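Local atomic coordinates of leucine aminopeptidase (Parabacteroides distasonis, PDB entry 3TC8), a protein that binds zinc and, as a member of peptidase family M28, probably acts as an aminopeptidase or a glutaminyl-peptide cyclotransferase. Residues A[41-46]-A[79-84]; A[68-73]-A[179-184]; A[97-102]-A[195-200]; A[101-106]-A[155-160]; A[124-129]-A[199-204]. One frame throughout, in Å; residues are numbered along the deposited sequence. Where two conformers were deposited one is given.

Contact 1 (A[41-46]-A[79-84]); sequences VPNTAA and KLEARN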
# COMPACT_ATOMS: atom_id res chain seq x y z
N VAL A 41 3.86 14.55 -2.55
CA VAL A 41 5.14 14.44 -3.24
C VAL A 41 6.26 14.65 -2.25
O VAL A 41 6.28 15.69 -1.59
CB VAL A 41 5.21 15.40 -4.44
CG1 VAL A 41 6.60 15.38 -5.06
CG2 VAL A 41 4.11 15.14 -5.46
N PRO A 42 7.24 13.77 -2.15
CA PRO A 42 8.34 14.00 -1.25
C PRO A 42 8.96 15.38 -1.47
O PRO A 42 9.13 15.81 -2.60
CB PRO A 42 9.30 12.85 -1.54
CG PRO A 42 8.40 11.76 -2.02
CD PRO A 42 7.29 12.44 -2.79
N ASN A 43 9.29 16.02 -0.35
CA ASN A 43 9.88 17.37 -0.25
C ASN A 43 8.85 18.46 -0.22
O ASN A 43 9.20 19.60 0.04
CB ASN A 43 10.96 17.66 -1.29
CG ASN A 43 12.13 16.73 -1.19
OD1 ASN A 43 12.30 16.04 -0.21
ND2 ASN A 43 12.97 16.73 -2.22
N THR A 44 7.58 18.21 -0.41
CA THR A 44 6.54 19.24 -0.39
C THR A 44 5.91 19.39 0.98
O THR A 44 5.93 18.48 1.83
CB THR A 44 5.43 18.96 -1.41
OG1 THR A 44 4.67 17.79 -1.02
CG2 THR A 44 5.95 18.84 -2.83
N ALA A 45 5.28 20.54 1.16
CA ALA A 45 4.50 20.79 2.37
C ALA A 45 3.39 19.77 2.57
O ALA A 45 3.12 19.37 3.71
CB ALA A 45 3.93 22.23 2.37
N ALA A 46 2.71 19.39 1.51
CA ALA A 46 1.60 18.40 1.61
C ALA A 46 2.11 17.07 2.13
O ALA A 46 1.46 16.44 2.97
CB ALA A 46 0.94 18.21 0.29
N LYS A 79 17.37 14.60 -4.14
CA LYS A 79 17.44 14.08 -2.82
C LYS A 79 16.04 14.22 -2.21
O LYS A 79 15.50 15.34 -2.07
CB LYS A 79 18.49 14.86 -2.04
CG LYS A 79 19.92 14.69 -2.61
CD LYS A 79 20.41 13.28 -2.53
CE LYS A 79 21.76 13.13 -3.23
NZ LYS A 79 22.25 11.73 -3.11
N LEU A 80 15.46 13.10 -1.83
CA LEU A 80 14.11 13.03 -1.27
C LEU A 80 14.18 12.89 0.23
O LEU A 80 14.84 11.98 0.75
CB LEU A 80 13.36 11.83 -1.85
CG LEU A 80 13.27 11.76 -3.36
CD1 LEU A 80 12.49 10.50 -3.78
CD2 LEU A 80 12.69 13.04 -3.98
N GLU A 81 13.48 13.79 0.92
CA GLU A 81 13.34 13.76 2.37
C GLU A 81 12.25 12.76 2.71
O GLU A 81 11.07 13.11 2.85
CB GLU A 81 12.98 15.17 2.85
CG GLU A 81 14.04 16.17 2.44
CD GLU A 81 13.76 17.60 2.84
OE1 GLU A 81 12.57 18.03 2.71
OE2 GLU A 81 14.79 18.30 3.21
N ALA A 82 12.61 11.48 2.74
CA ALA A 82 11.66 10.38 2.86
C ALA A 82 11.39 10.05 4.32
O ALA A 82 12.23 10.26 5.21
CB ALA A 82 12.19 9.17 2.12
N ARG A 83 10.20 9.50 4.55
CA ARG A 83 9.76 9.13 5.88
C ARG A 83 8.86 7.90 5.77
O ARG A 83 7.74 7.97 5.29
CB ARG A 83 9.00 10.29 6.53
CG ARG A 83 8.42 9.94 7.85
CD ARG A 83 7.96 11.07 8.72
NE ARG A 83 7.14 12.04 7.98
CZ ARG A 83 6.38 12.97 8.56
NH1 ARG A 83 6.04 12.87 9.82
NH2 ARG A 83 5.90 13.93 7.82
N ASN A 84 9.40 6.75 6.17
CA ASN A 84 8.58 5.55 6.35
C ASN A 84 7.94 5.60 7.73
O ASN A 84 8.58 5.99 8.69
CB ASN A 84 9.41 4.27 6.22
CG ASN A 84 10.08 4.10 4.87
OD1 ASN A 84 9.48 4.36 3.83
ND2 ASN A 84 11.31 3.58 4.89
O HOH W 1 9.32 15.21 2.42
O HOH W 2 11.56 20.25 1.58

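Contact 2 (A[68-73]-A[179-184]); sequences QEAILT and TQFWAK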
# COMPACT_ATOMS: atom_id res chain seq x y z
N GLN A 68 10.81 6.64 10.33
CA GLN A 68 12.12 6.40 9.82
C GLN A 68 12.42 7.42 8.73
O GLN A 68 11.85 7.33 7.67
CB GLN A 68 12.17 4.98 9.29
CG GLN A 68 13.44 4.63 8.59
CD GLN A 68 13.41 3.15 8.15
OE1 GLN A 68 12.68 2.78 7.28
NE2 GLN A 68 14.26 2.34 8.81
N GLU A 69 13.25 8.39 9.04
CA GLU A 69 13.57 9.43 8.09
C GLU A 69 14.90 9.15 7.42
O GLU A 69 15.85 8.82 8.10
CB GLU A 69 13.59 10.79 8.78
CG GLU A 69 12.21 11.13 9.32
CD GLU A 69 12.15 12.41 10.05
OE1 GLU A 69 12.61 12.43 11.21
OE2 GLU A 69 11.58 13.36 9.50
N ALA A 70 14.97 9.31 6.11
CA ALA A 70 16.19 9.06 5.37
C ALA A 70 16.18 9.90 4.12
O ALA A 70 15.12 10.12 3.53
CB ALA A 70 16.30 7.60 4.98
N ILE A 71 17.35 10.36 3.69
CA ILE A 71 17.48 11.02 2.40
C ILE A 71 17.73 9.97 1.33
O ILE A 71 18.77 9.27 1.38
CB ILE A 71 18.59 12.08 2.43
CG1 ILE A 71 18.45 12.97 3.66
CG2 ILE A 71 18.55 12.92 1.15
CD1 ILE A 71 17.17 13.78 3.59
N LEU A 72 16.80 9.85 0.41
CA LEU A 72 16.85 8.86 -0.65
C LEU A 72 17.12 9.57 -1.94
O LEU A 72 16.92 10.77 -2.02
CB LEU A 72 15.56 8.08 -0.69
CG LEU A 72 15.18 7.42 0.64
CD1 LEU A 72 13.89 6.64 0.50
CD2 LEU A 72 16.33 6.52 1.23
N THR A 73 17.65 8.89 -2.93
CA THR A 73 18.04 9.53 -4.19
C THR A 73 17.17 9.03 -5.33
O THR A 73 17.14 7.83 -5.61
CB THR A 73 19.51 9.33 -4.48
OG1 THR A 73 20.26 9.82 -3.36
CG2 THR A 73 19.92 10.02 -5.79
N THR A 179 10.92 1.40 0.70
CA THR A 179 10.97 0.00 1.05
C THR A 179 12.38 -0.54 0.92
O THR A 179 12.84 -1.31 1.76
CB THR A 179 10.01 -0.86 0.19
OG1 THR A 179 8.71 -0.28 0.29
CG2 THR A 179 9.95 -2.28 0.72
N GLN A 180 13.08 -0.14 -0.14
CA GLN A 180 14.46 -0.57 -0.29
C GLN A 180 15.29 -0.17 0.92
O GLN A 180 16.15 -0.92 1.39
CB GLN A 180 15.07 -0.05 -1.59
CG GLN A 180 14.49 -0.73 -2.86
CD GLN A 180 15.13 -0.18 -4.10
OE1 GLN A 180 16.34 -0.36 -4.28
NE2 GLN A 180 14.40 0.54 -4.91
N PHE A 181 15.14 1.08 1.39
CA PHE A 181 15.88 1.57 2.52
C PHE A 181 15.54 0.76 3.77
O PHE A 181 16.43 0.31 4.48
CB PHE A 181 15.61 3.04 2.75
CG PHE A 181 16.40 3.57 3.94
CD1 PHE A 181 17.70 3.97 3.76
CD2 PHE A 181 15.85 3.58 5.21
CE1 PHE A 181 18.45 4.37 4.84
CE2 PHE A 181 16.63 4.02 6.31
CZ PHE A 181 17.92 4.38 6.11
N TRP A 182 14.25 0.59 4.04
CA TRP A 182 13.80 -0.09 5.24
C TRP A 182 14.25 -1.55 5.25
O TRP A 182 14.64 -2.08 6.28
CB TRP A 182 12.27 -0.01 5.30
CG TRP A 182 11.68 -0.83 6.43
CD1 TRP A 182 11.51 -0.46 7.74
CD2 TRP A 182 11.23 -2.19 6.32
NE1 TRP A 182 10.98 -1.52 8.42
CE2 TRP A 182 10.80 -2.59 7.59
CE3 TRP A 182 11.10 -3.07 5.26
CZ2 TRP A 182 10.25 -3.86 7.81
CZ3 TRP A 182 10.58 -4.35 5.49
CH2 TRP A 182 10.16 -4.72 6.75
N ALA A 183 14.19 -2.20 4.10
CA ALA A 183 14.48 -3.63 4.06
C ALA A 183 15.94 -3.88 4.45
O ALA A 183 16.27 -4.92 5.01
CB ALA A 183 14.14 -4.23 2.73
N LYS A 184 16.81 -2.93 4.11
CA LYS A 184 18.21 -3.00 4.47
C LYS A 184 18.46 -2.47 5.88
O LYS A 184 19.40 -2.90 6.50
CB LYS A 184 19.01 -2.17 3.44
CG LYS A 184 20.48 -2.09 3.67
CD LYS A 184 21.20 -1.26 2.59
CE LYS A 184 22.66 -1.06 2.89
NZ LYS A 184 23.33 -2.31 3.24

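Contact 3 (A[97-102]-A[195-200]); sequences VLLFAH and YGILLD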
# COMPACT_ATOMS: atom_id res chain seq x y z
N VAL A 97 2.64 -10.20 11.82
CA VAL A 97 2.24 -10.03 10.44
C VAL A 97 2.48 -8.59 10.04
O VAL A 97 2.20 -7.67 10.80
CB VAL A 97 0.77 -10.41 10.24
CG1 VAL A 97 0.27 -10.01 8.86
CG2 VAL A 97 0.60 -11.91 10.47
N LEU A 98 3.06 -8.39 8.86
CA LEU A 98 3.34 -7.11 8.26
C LEU A 98 2.25 -6.74 7.26
O LEU A 98 2.04 -7.48 6.32
CB LEU A 98 4.70 -7.19 7.58
CG LEU A 98 5.12 -5.95 6.78
CD1 LEU A 98 5.24 -4.74 7.61
CD2 LEU A 98 6.40 -6.25 5.97
N LEU A 99 1.66 -5.57 7.46
CA LEU A 99 0.65 -5.03 6.52
C LEU A 99 1.19 -3.68 6.06
O LEU A 99 1.58 -2.85 6.86
CB LEU A 99 -0.70 -4.83 7.23
CG LEU A 99 -1.30 -6.06 7.88
CD1 LEU A 99 -2.63 -5.67 8.59
CD2 LEU A 99 -1.53 -7.19 6.91
N PHE A 100 1.19 -3.46 4.73
CA PHE A 100 1.92 -2.29 4.20
C PHE A 100 1.30 -1.73 2.98
O PHE A 100 0.48 -2.35 2.32
CB PHE A 100 3.43 -2.59 4.05
CG PHE A 100 3.82 -3.74 3.15
CD1 PHE A 100 3.60 -5.06 3.50
CD2 PHE A 100 4.52 -3.49 1.99
CE1 PHE A 100 4.06 -6.11 2.75
CE2 PHE A 100 4.98 -4.56 1.22
CZ PHE A 100 4.78 -5.84 1.59
N ALA A 101 1.67 -0.48 2.70
CA ALA A 101 1.17 0.29 1.55
C ALA A 101 2.12 1.48 1.37
O ALA A 101 2.83 1.83 2.28
CB ALA A 101 -0.25 0.82 1.87
N HIS A 102 2.13 2.03 0.16
CA HIS A 102 2.90 3.27 -0.06
C HIS A 102 1.99 4.47 0.15
O HIS A 102 0.81 4.45 -0.20
CB HIS A 102 3.58 3.31 -1.44
CG HIS A 102 2.76 3.79 -2.58
ND1 HIS A 102 2.81 5.11 -2.98
CD2 HIS A 102 1.90 3.18 -3.42
CE1 HIS A 102 1.99 5.30 -3.99
NE2 HIS A 102 1.45 4.15 -4.31
N TYR A 195 4.45 -13.37 7.53
CA TYR A 195 4.12 -13.03 6.15
C TYR A 195 3.78 -11.56 6.11
O TYR A 195 3.59 -10.92 7.14
CB TYR A 195 2.96 -13.89 5.58
CG TYR A 195 1.63 -13.73 6.28
CD1 TYR A 195 0.74 -12.74 5.90
CD2 TYR A 195 1.23 -14.58 7.30
CE1 TYR A 195 -0.47 -12.57 6.51
CE2 TYR A 195 0.01 -14.41 7.94
CZ TYR A 195 -0.85 -13.39 7.55
OH TYR A 195 -2.06 -13.18 8.13
N GLY A 196 3.73 -11.05 4.89
CA GLY A 196 3.35 -9.68 4.62
C GLY A 196 2.22 -9.58 3.59
O GLY A 196 2.12 -10.40 2.68
N ILE A 197 1.37 -8.56 3.76
CA ILE A 197 0.33 -8.24 2.79
C ILE A 197 0.47 -6.76 2.43
O ILE A 197 0.37 -5.89 3.31
CB ILE A 197 -1.10 -8.49 3.29
CG1 ILE A 197 -1.27 -9.98 3.67
CG2 ILE A 197 -2.10 -8.08 2.24
CD1 ILE A 197 -2.62 -10.23 4.36
N LEU A 198 0.72 -6.48 1.16
CA LEU A 198 0.72 -5.15 0.57
C LEU A 198 -0.65 -4.87 -0.03
O LEU A 198 -1.17 -5.68 -0.77
CB LEU A 198 1.79 -5.10 -0.52
CG LEU A 198 1.81 -3.87 -1.43
CD1 LEU A 198 2.02 -2.57 -0.65
CD2 LEU A 198 2.89 -4.02 -2.47
N LEU A 199 -1.19 -3.69 0.24
CA LEU A 199 -2.38 -3.19 -0.41
C LEU A 199 -1.93 -2.04 -1.32
O LEU A 199 -1.34 -1.06 -0.84
CB LEU A 199 -3.39 -2.65 0.59
CG LEU A 199 -3.84 -3.62 1.71
CD1 LEU A 199 -4.90 -2.96 2.57
CD2 LEU A 199 -4.29 -4.92 1.11
N ASP A 200 -2.28 -2.11 -2.58
CA ASP A 200 -1.95 -1.06 -3.54
C ASP A 200 -3.09 -0.93 -4.53
O ASP A 200 -3.44 -1.92 -5.14
CB ASP A 200 -0.62 -1.41 -4.24
CG ASP A 200 -0.04 -0.31 -5.09
OD1 ASP A 200 -0.54 0.83 -5.08
OD2 ASP A 200 1.01 -0.54 -5.78
O HOH W 3 0.51 0.74 -1.78

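Contact 4 (A[101-106]-A[155-160]); sequences AHWDSR and FFDAED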
# COMPACT_ATOMS: atom_id res chain seq x y z
N ALA A 101 1.67 -0.48 2.70
CA ALA A 101 1.17 0.29 1.55
C ALA A 101 2.12 1.48 1.37
O ALA A 101 2.83 1.83 2.28
CB ALA A 101 -0.25 0.82 1.87
N HIS A 102 2.13 2.03 0.16
CA HIS A 102 2.90 3.27 -0.06
C HIS A 102 1.99 4.47 0.15
O HIS A 102 0.81 4.45 -0.20
CB HIS A 102 3.58 3.31 -1.44
CG HIS A 102 2.76 3.79 -2.58
ND1 HIS A 102 2.81 5.11 -2.98
CD2 HIS A 102 1.90 3.18 -3.42
CE1 HIS A 102 1.99 5.30 -3.99
NE2 HIS A 102 1.45 4.15 -4.31
N TRP A 103 2.57 5.56 0.67
CA TRP A 103 1.79 6.76 0.99
C TRP A 103 2.11 7.99 0.15
O TRP A 103 1.35 8.97 0.19
CB TRP A 103 1.83 7.10 2.49
CG TRP A 103 3.10 7.65 3.01
CD1 TRP A 103 4.17 6.94 3.46
CD2 TRP A 103 3.41 9.02 3.27
NE1 TRP A 103 5.13 7.79 3.95
CE2 TRP A 103 4.68 9.07 3.89
CE3 TRP A 103 2.73 10.22 3.03
CZ2 TRP A 103 5.25 10.28 4.23
CZ3 TRP A 103 3.30 11.41 3.42
CH2 TRP A 103 4.53 11.43 4.02
N ASP A 104 3.23 7.99 -0.56
CA ASP A 104 3.56 9.08 -1.45
C ASP A 104 2.66 9.10 -2.67
O ASP A 104 2.06 8.09 -3.06
CB ASP A 104 5.02 9.00 -1.89
CG ASP A 104 5.35 7.73 -2.67
OD1 ASP A 104 5.01 6.63 -2.19
OD2 ASP A 104 5.97 7.87 -3.76
N SER A 105 2.64 10.28 -3.30
CA SER A 105 1.98 10.47 -4.59
C SER A 105 3.03 10.75 -5.66
O SER A 105 3.99 11.49 -5.45
CB SER A 105 1.06 11.73 -4.52
OG SER A 105 0.13 11.66 -3.47
N ARG A 106 2.81 10.22 -6.84
CA ARG A 106 3.71 10.43 -7.96
C ARG A 106 3.75 11.91 -8.35
O ARG A 106 2.71 12.53 -8.52
CB ARG A 106 3.27 9.56 -9.13
CG ARG A 106 4.19 9.61 -10.36
CD ARG A 106 4.19 8.28 -11.08
NE ARG A 106 5.00 8.26 -12.30
CZ ARG A 106 6.31 8.10 -12.30
NH1 ARG A 106 7.00 8.10 -11.19
NH2 ARG A 106 6.98 8.04 -13.45
N PHE A 155 3.64 2.35 6.35
CA PHE A 155 3.43 3.22 5.21
C PHE A 155 4.83 3.58 4.66
O PHE A 155 5.58 4.31 5.28
CB PHE A 155 2.65 4.45 5.60
CG PHE A 155 1.33 4.17 6.32
CD1 PHE A 155 0.53 3.09 5.99
CD2 PHE A 155 0.94 5.02 7.33
CE1 PHE A 155 -0.66 2.89 6.68
CE2 PHE A 155 -0.29 4.82 8.01
CZ PHE A 155 -1.06 3.73 7.64
N PHE A 156 5.12 3.01 3.49
CA PHE A 156 6.41 3.23 2.83
C PHE A 156 6.34 4.46 1.92
O PHE A 156 5.38 4.69 1.23
CB PHE A 156 6.80 2.00 2.01
CG PHE A 156 7.22 0.83 2.85
CD1 PHE A 156 8.39 0.85 3.55
CD2 PHE A 156 6.47 -0.35 2.88
CE1 PHE A 156 8.80 -0.21 4.29
CE2 PHE A 156 6.91 -1.42 3.64
CZ PHE A 156 8.08 -1.37 4.31
N ASP A 157 7.42 5.22 1.97
CA ASP A 157 7.55 6.43 1.19
C ASP A 157 8.29 6.21 -0.09
O ASP A 157 8.92 5.17 -0.33
CB ASP A 157 8.29 7.50 2.03
CG ASP A 157 8.06 8.93 1.61
OD1 ASP A 157 7.26 9.20 0.69
OD2 ASP A 157 8.62 9.80 2.32
N ALA A 158 8.15 7.18 -0.98
CA ALA A 158 8.98 7.28 -2.17
C ALA A 158 8.88 6.01 -3.02
O ALA A 158 9.87 5.60 -3.65
CB ALA A 158 10.39 7.64 -1.83
N GLU A 159 7.68 5.44 -3.13
CA GLU A 159 7.47 4.31 -3.98
C GLU A 159 7.31 4.69 -5.45
O GLU A 159 7.64 3.89 -6.31
CB GLU A 159 6.25 3.52 -3.50
CG GLU A 159 5.90 2.28 -4.35
CD GLU A 159 5.13 2.50 -5.62
OE1 GLU A 159 4.40 3.52 -5.69
OE2 GLU A 159 5.27 1.63 -6.56
N ASP A 160 6.72 5.86 -5.67
CA ASP A 160 6.14 6.18 -6.99
C ASP A 160 6.86 7.38 -7.65
O ASP A 160 6.23 8.12 -8.41
CB ASP A 160 4.64 6.43 -6.88
CG ASP A 160 3.86 5.84 -8.02
OD1 ASP A 160 4.42 5.10 -8.84
OD2 ASP A 160 2.68 6.07 -8.09
O HOH W 4 1.14 7.77 -6.63

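Contact 5 (A[124-129]-A[199-204]); sequences GADDGG and LDMVGG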
# COMPACT_ATOMS: atom_id res chain seq x y z
N GLY A 124 -3.25 10.80 -6.46
CA GLY A 124 -2.91 9.52 -5.94
C GLY A 124 -3.94 8.98 -4.97
O GLY A 124 -3.61 8.35 -3.96
N ALA A 125 -5.22 9.18 -5.29
CA ALA A 125 -6.28 8.71 -4.42
C ALA A 125 -6.26 7.17 -4.37
O ALA A 125 -6.35 6.61 -3.27
CB ALA A 125 -7.63 9.18 -4.96
N ASP A 126 -6.23 6.51 -5.53
CA ASP A 126 -6.17 5.06 -5.54
C ASP A 126 -4.73 4.59 -5.37
O ASP A 126 -4.45 3.66 -4.60
CB ASP A 126 -6.81 4.50 -6.79
CG ASP A 126 -7.22 3.05 -6.69
OD1 ASP A 126 -7.35 2.53 -5.56
OD2 ASP A 126 -7.43 2.45 -7.77
N ASP A 127 -3.79 5.18 -6.11
CA ASP A 127 -2.37 4.83 -6.07
C ASP A 127 -1.71 5.60 -4.94
O ASP A 127 -1.14 6.67 -5.12
CB ASP A 127 -1.79 5.12 -7.40
CG ASP A 127 -0.44 4.53 -7.66
OD1 ASP A 127 0.21 4.01 -6.74
OD2 ASP A 127 -0.02 4.64 -8.85
N GLY A 128 -1.83 5.05 -3.75
CA GLY A 128 -1.35 5.59 -2.49
C GLY A 128 -2.47 5.71 -1.47
O GLY A 128 -2.48 5.05 -0.42
N GLY A 129 -3.44 6.55 -1.73
CA GLY A 129 -4.47 6.79 -0.75
C GLY A 129 -5.22 5.57 -0.32
O GLY A 129 -5.49 5.38 0.86
N LEU A 199 -1.19 -3.69 0.24
CA LEU A 199 -2.38 -3.19 -0.41
C LEU A 199 -1.93 -2.04 -1.32
O LEU A 199 -1.34 -1.06 -0.84
CB LEU A 199 -3.39 -2.65 0.59
CG LEU A 199 -3.84 -3.62 1.71
CD1 LEU A 199 -4.90 -2.96 2.57
CD2 LEU A 199 -4.29 -4.92 1.11
N ASP A 200 -2.28 -2.11 -2.58
CA ASP A 200 -1.95 -1.06 -3.54
C ASP A 200 -3.09 -0.93 -4.53
O ASP A 200 -3.44 -1.92 -5.14
CB ASP A 200 -0.62 -1.41 -4.24
CG ASP A 200 -0.04 -0.31 -5.09
OD1 ASP A 200 -0.54 0.83 -5.08
OD2 ASP A 200 1.01 -0.54 -5.78
N MSE A 201 -3.69 0.24 -4.66
CA MSE A 201 -4.83 0.40 -5.59
C MSE A 201 -5.96 -0.58 -5.29
O MSE A 201 -6.34 -1.41 -6.13
CB MSE A 201 -4.37 0.35 -7.08
CG MSE A 201 -3.42 1.50 -7.43
SE MSE A 201 -2.95 1.62 -9.24
CE MSE A 201 -4.30 2.61 -9.77
N VAL A 202 -6.45 -0.45 -4.07
CA VAL A 202 -7.52 -1.27 -3.53
C VAL A 202 -8.81 -0.49 -3.31
O VAL A 202 -9.68 -0.94 -2.58
CB VAL A 202 -7.09 -1.99 -2.24
CG1 VAL A 202 -5.99 -3.00 -2.53
CG2 VAL A 202 -6.74 -1.02 -1.16
N GLY A 203 -8.96 0.66 -3.98
CA GLY A 203 -10.14 1.47 -3.82
C GLY A 203 -11.00 1.67 -5.03
O GLY A 203 -12.09 2.25 -4.90
N GLY A 204 -10.57 1.28 -6.21
CA GLY A 204 -11.30 1.60 -7.42
C GLY A 204 -12.59 0.84 -7.56
O GLY A 204 -12.66 -0.36 -7.28
O HOH W 5 -8.39 -0.02 -7.56
O HOH W 6 -2.02 2.24 -3.30

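Contact 1 (A[41-46]-A[79-84])
The side-chain amide of N43 lies against the backbone of strand 79-89 and bonds to it twice. OD1 of N43 accepts from E81 N at 2.8 Å, in the carbonyl plane of the amide and nearly straight. ND2 of N43 donates to K79 O at 2.9 Å, with that oxygen close to the amide plane. N43 CG stands anti to its own carbonyl carbon (chi1 -61°), which carries the flat amide across to the two backbone groups flanking L80. The E81 side chain crosses N43 at about a right angle. In one of its two conformers the carboxylate is turned 84° from the amide, and its OE1 pairs with K48 of helix 45-60. Beside these polar groups, P42 CB touches L80 CD2 at 4.2 Å. A water accepts from N43 N and donates to E81 O. P42 and N43 are the middle residues of a type II turn from V41 to T44, and T44 is the N-cap of helix 45-60. With an alanine for this asparagine, E81 N and K79 O would probably lose these mates and the turn could shift. The amide gives one acceptor and one donor, the same pair that a peptide unit offers to a strand.

Contact 2 (A[68-73]-A[179-184])
Q68 OE1 meets W182 at the edge of the indole, 3.4 Å from W182 CB and near the ring plane. The same oxygen accepts a hydrogen bond from N84 on the neighbouring strand, while Q68 NE2 donates to N185 O just past the helix. These two bonds fix the rotation of the amide. Its plane stands 87° from the F181 ring, and Q68 CD comes to the ring edge, 3.8 Å from F181 CE2. F181 CG is anti to the backbone N (chi1 -180°), which sends the ring from the helix toward the strand. There A70 CB sits over the centre of one face in a CH-pi contact, 3.7 Å from the ring centroid. Strand 64-73 is outermost in the mixed sheet. Residues 179-184 run at 122° to 68-73, axes 10.1 Å apart, and within the two segments the contacts are made by side chains. L72 crosses F181 at about a right angle, and its CD2 lies 3.8 Å from F181 CD1. Q68, A70 and L72 alternate along the strand with E69 and I71, which point away from the helix. W182 reaches further inward. Its NE1 bonds to H187, and its ring meets F156 edge-to-face.

Contact 3 (A[97-102]-A[195-200])
F100 and L198 pack closely in the middle of two parallel strands of the central mixed sheet, 97-102 and 195-200. The strands run 19° from parallel, and their backbones zip up from L98 to L199. L98 N donates to Y195 O, I197 N to L98 O, F100 N to I197 O, and L199 N to F100 O, all within 2.9 to 3.1 Å. F100 CG lies between its backbone N and carbonyl carbon (chi1 59°), and the ring folds over the next strand. L198 CB sits over one ring face, 3.8 Å from the centroid. The edge of the F100 ring comes up to the backbone of G196, where any side chain would be tight against F100 CE1. On the other face of the sheet, V97 CG2 lies over the Y195 ring, 3.9 Å from its centroid, and V97 CG1 is 3.6 Å from Y195 CE1. L99 and I197 lie side by side there, and helix 292-308 covers L99 and Y195.

Toward the C-terminal ends, near the zinc site, direct contacts thin out and a water takes over. The direct ladder stops, and this water accepts from H102 N at 2.8 Å and donates to L199 O. H102 is bonded through NE2 to the zinc ligand D127. D200 faces it across this end, with D200 OD1 at the edge of the imidazole, 3.8 Å from H102 CD2.

Contact 4 (A[101-106]-A[155-160])
D160 binds the zinc ion and is held across the contact by D104 and R106. D160 N donates to the syn lone pair of D104 OD2 at 2.9 Å. R106 NH1 donates to D160 O, also at 2.9 Å, with the oxygen in the guanidinium plane but NH1 well above the carbonyl plane. A water accepts from R106 N and donates to D160 OD2.

D104 is the second shell. Its OD1 receives E159 N at 3.1 Å and H102 ND1 at 2.8 Å, from opposite faces of the carboxylate. Its CG lies between the backbone N and carbonyl carbon (chi1 62°), which turns the group toward the 157-160 loop. A leucine in its place would probably leave D160 N and E159 N without these mates and take away the ND1 partner of H102, leaving that ring held through NE2 and D127. E159 OE1 rests over the centre of the H102 ring, 3.2 Å above its plane.

Further out, F156 N bonds to A101 O at 2.8 Å and W103 N to F156 O, joining the ends of two parallel strands. The D157 carboxylate lies over one face of the W103 indole, their planes 26° apart. D157 itself is hydrogen-bonded to R83 N and H47. The 157-160 loop supplies D160 to a zinc site completed by D127 and H281, consistent with a zinc-dependent enzyme of family M28.

Contact 5 (A[124-129]-A[199-204])
With CG anti to the backbone N (chi1 -160°), D126 sends its carboxylate to G203 and M201, while D127 (chi1 -166°) sets its own beside that of D200. D126 OD1 accepts from G203 N at 2.9 Å, on the syn side and a little out of the carboxylate plane. D126 OD2 accepts from a water at 2.7 Å and also bonds Y279 OH. That water accepts from G204 N, so the carboxylate grips two successive peptides of the loop, one directly and one through water. A side chain at G203 would press tightly on D126 OD1.

M201, deposited as selenomethionine, crosses D126 at about a right angle. Its CG lies 3.7 Å from D127 CA, and its chain bends at chi3 (87°), bringing CE to 3.7 Å from D126 OD2. A second water is bonded by G128 N and M201 N, both donating to it, and D200 OD1 lies 2.7 Å from this water as a probable acceptor. The water links the backbone of G128 and M201.

D127 and D200 lie side by side, with D127 OD1 3.7 Å from D200 OD1. D127 OD1 is also bonded by H102, and D200 has D249 close by. D285 accepts from the backbone N of both D126 and D127. The N-terminal turn of helix 125-144 thus meets the loop after strand 195-200 at the zinc site, where D127 is one of the three metal ligands.

How the contacts relate
Contacts 3, 4 and 5 are buried, contact 1 is partly buried, and contact 2 lies at the surface. Contacts 3 and 4 both use strand 96-102 and share A101 and H102. Contacts 3 and 5 share L199 and D200. Contact 3 is mostly backbone ladder and apolar packing in mid-sheet. Contacts 4 and 5 trade this for carboxylates, water and metal ligands at the strand ends, where H102 NE2 and D127 OD1 join them at 2.7 Å. Contacts 1 and 2 hold the neighbouring strands 79-89 and 64-73 at the far side of the sheet. One relies on an amide, the other on an aromatic ring. R83 and N84 tie contact 1 to D157 of contact 4.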